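Local atomic coordinates of ABC transporter, solute-binding protein (PDB entry 6LKK), a protein that binds glucose 6-phosphate in an extracellular solute-binding fold and senses it for a two-component signalling system. Residues 141-146 with 184-189. Residues are numbered along the deposited sequence; the frame is centred on the assembly and turned at random.
With G6P (6-O-phosphono-alpha-D-glucopyranose), chain B.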
loop_
_atom_site.group_PDB
_atom_site.type_symbol
_atom_site.label_atom_id
_atom_site.label_comp_id
_atom_site.label_asym_id
_atom_site.label_seq_id
_atom_site.Cartn_x
_atom_site.Cartn_y
_atom_site.Cartn_z
ATOM N N TYR A 141 0.844 5.004 -8.207
ATOM C CA TYR A 141 -0.496 5.355 -8.665
ATOM C C TYR A 141 -1.225 6.208 -7.634
ATOM O O TYR A 141 -1.801 7.249 -7.967
ATOM C CB TYR A 141 -1.283 4.081 -8.970
ATOM C CG TYR A 141 -2.715 4.326 -9.380
ATOM C CD1 TYR A 141 -3.037 4.638 -10.693
ATOM C CD2 TYR A 141 -3.746 4.235 -8.455
ATOM C CE1 TYR A 141 -4.348 4.859 -11.071
ATOM C CE2 TYR A 141 -5.058 4.455 -8.825
ATOM C CZ TYR A 141 -5.353 4.768 -10.132
ATOM O OH TYR A 141 -6.660 4.987 -10.500
ATOM N N GLN A 142 -1.209 5.783 -6.369
ATOM C CA GLN A 142 -1.951 6.504 -5.339
ATOM C C GLN A 142 -1.396 7.908 -5.137
ATOM O O GLN A 142 -2.158 8.859 -4.922
ATOM C CB GLN A 142 -1.927 5.714 -4.031
ATOM C CG GLN A 142 -2.773 4.445 -4.063
ATOM C CD GLN A 142 -4.261 4.729 -4.167
ATOM O OE1 GLN A 142 -4.806 4.840 -5.263
ATOM N NE2 GLN A 142 -4.927 4.845 -3.023
ATOM N N HIS A 143 -0.073 8.064 -5.208
ATOM C CA HIS A 143 0.520 9.392 -5.093
ATOM C C HIS A 143 0.107 10.288 -6.254
ATOM O O HIS A 143 -0.162 11.479 -6.060
ATOM C CB HIS A 143 2.040 9.287 -5.020
ATOM C CG HIS A 143 2.566 9.054 -3.640
ATOM N ND1 HIS A 143 2.626 10.051 -2.691
ATOM C CD2 HIS A 143 3.065 7.943 -3.051
ATOM C CE1 HIS A 143 3.140 9.564 -1.575
ATOM N NE2 HIS A 143 3.417 8.288 -1.768
ATOM N N MET A 144 0.071 9.745 -7.473
ATOM C CA MET A 144 -0.344 10.557 -8.611
ATOM C C MET A 144 -1.798 10.985 -8.463
ATOM O O MET A 144 -2.159 12.115 -8.817
ATOM C CB MET A 144 -0.137 9.797 -9.922
ATOM C CG MET A 144 1.322 9.539 -10.311
ATOM S SD MET A 144 2.435 10.957 -10.176
ATOM C CE MET A 144 3.100 10.717 -8.529
ATOM N N ARG A 145 -2.650 10.099 -7.938
ATOM C CA ARG A 145 -4.021 10.490 -7.625
ATOM C C ARG A 145 -4.051 11.582 -6.561
ATOM O O ARG A 145 -4.856 12.518 -6.644
ATOM C CB ARG A 145 -4.832 9.278 -7.163
ATOM C CG ARG A 145 -5.172 8.287 -8.266
ATOM C CD ARG A 145 -6.583 7.738 -8.102
ATOM N NE ARG A 145 -7.594 8.749 -8.403
ATOM C CZ ARG A 145 -8.906 8.539 -8.355
ATOM N NH1 ARG A 145 -9.385 7.350 -8.017
ATOM N NH2 ARG A 145 -9.744 9.525 -8.645
ATOM N N ALA A 146 -3.182 11.484 -5.552
ATOM C CA ALA A 146 -3.143 12.509 -4.512
ATOM C C ALA A 146 -2.771 13.867 -5.092
ATOM O O ALA A 146 -3.368 14.890 -4.736
ATOM C CB ALA A 146 -2.154 12.112 -3.417
ATOM N N ALA A 184 14.405 13.144 -1.138
ATOM C CA ALA A 184 13.070 12.778 -0.693
ATOM C C ALA A 184 12.437 11.864 -1.730
ATOM O O ALA A 184 12.916 11.747 -2.859
ATOM C CB ALA A 184 12.200 14.019 -0.452
ATOM N N GLY A 185 11.349 11.212 -1.327
ATOM C CA GLY A 185 10.664 10.296 -2.218
ATOM C C GLY A 185 9.235 10.063 -1.782
ATOM O O GLY A 185 8.829 10.423 -0.676
ATOM N N LEU A 186 8.475 9.442 -2.682
ATOM C CA LEU A 186 7.073 9.119 -2.444
ATOM C C LEU A 186 6.960 7.643 -2.080
ATOM O O LEU A 186 7.270 6.771 -2.898
ATOM C CB LEU A 186 6.228 9.445 -3.674
ATOM C CG LEU A 186 6.276 10.894 -4.165
ATOM C CD1 LEU A 186 5.202 11.109 -5.215
ATOM C CD2 LEU A 186 6.111 11.890 -3.027
ATOM N N SER A 187 6.511 7.370 -0.859
ATOM C CA SER A 187 6.556 6.027 -0.293
ATOM C C SER A 187 5.235 5.764 0.425
ATOM O O SER A 187 4.206 6.392 0.150
ATOM C CB SER A 187 7.781 5.892 0.627
ATOM O OG SER A 187 7.864 4.602 1.200
ATOM N N TYR A 188 5.247 4.804 1.347
ATOM C CA TYR A 188 4.086 4.527 2.178
ATOM C C TYR A 188 4.555 4.236 3.596
ATOM O O TYR A 188 5.728 3.945 3.842
ATOM C CB TYR A 188 3.236 3.374 1.622
ATOM C CG TYR A 188 3.922 2.029 1.532
ATOM C CD1 TYR A 188 4.713 1.699 0.439
ATOM C CD2 TYR A 188 3.756 1.075 2.527
ATOM C CE1 TYR A 188 5.326 0.468 0.347
ATOM C CE2 TYR A 188 4.367 -0.161 2.445
ATOM C CZ TYR A 188 5.153 -0.460 1.352
ATOM O OH TYR A 188 5.767 -1.689 1.262
ATOM N N GLU A 189 3.606 4.308 4.527
ATOM C CA GLU A 189 3.940 4.437 5.942
ATOM C C GLU A 189 4.802 3.280 6.440
ATOM O O GLU A 189 5.807 3.496 7.128
ATOM C CB GLU A 189 2.652 4.538 6.754
ATOM C CG GLU A 189 2.857 4.932 8.197
ATOM C CD GLU A 189 1.551 5.225 8.891
ATOM O OE1 GLU A 189 0.762 4.277 9.096
ATOM O OE2 GLU A 189 1.300 6.406 9.214
HETATM C C1 G6P B . 0.924 0.336 -1.358
HETATM C C2 G6P B . -0.036 -0.497 -0.473
HETATM C C3 G6P B . 0.570 -1.712 0.125
HETATM C C4 G6P B . 1.519 -2.340 -0.796
HETATM C C5 G6P B . 2.718 -1.416 -0.982
HETATM C C6 G6P B . 3.638 -1.956 -2.030
HETATM O O1 G6P B . 0.904 1.673 -0.958
HETATM O O2 G6P B . -0.558 0.319 0.589
HETATM O O3 G6P B . -0.521 -2.685 0.432
HETATM O O4 G6P B . 1.991 -3.598 -0.254
HETATM O O5 G6P B . 2.336 -0.053 -1.397
HETATM O O6 G6P B . 2.920 -2.093 -3.235
HETATM P P G6P B . 3.554 -1.448 -4.664
HETATM O O1P G6P B . 2.636 -1.856 -5.803
HETATM O O2P G6P B . 4.971 -2.002 -4.908
HETATM O O3P G6P B . 3.598 0.033 -4.560
#
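A buried histidine ring, His143 on helix 138-151, is held on its face and at its edge by consecutive residues of strand 184-188, which runs parallel to strand 129-132 in the sheet. At the edge, NE2 of His143 donates to the backbone O of Ser187 at 2.8 Å with an N-H...O angle of 168°; the oxygen lies 7° out of the ring plane, and the donor sits in the carbonyl plane on a lone pair. Over one face, CB of Leu186 stands 3.5 Å from the centroid of the His143 ring, nearly on the normal, a CH-pi contact. With its CG anti to the carbonyl carbon, Leu186 also brings CD1 3.7 Å from His143 CB, and the same methyl meets CE of Met144 at 3.9 Å. Phe160 of helix 154-161 touches both Met144 and Leu186. Next along the strand, Tyr188 turns one ring face to the sugar, with O5 of glucose 6-phosphate lying toward the rim, 3.5 Å from Tyr188 CD1; Thr138 N and Thr139 OG1, starting the helix, also bind this ligand. ND1 of His143 is hydrogen-bonded to Tyr117 OH. Bonds at both ring nitrogens thus fix the imidazole's rotation; NE2, as donor, carries a proton, and its bond ties the helix to the strand that presents Tyr188.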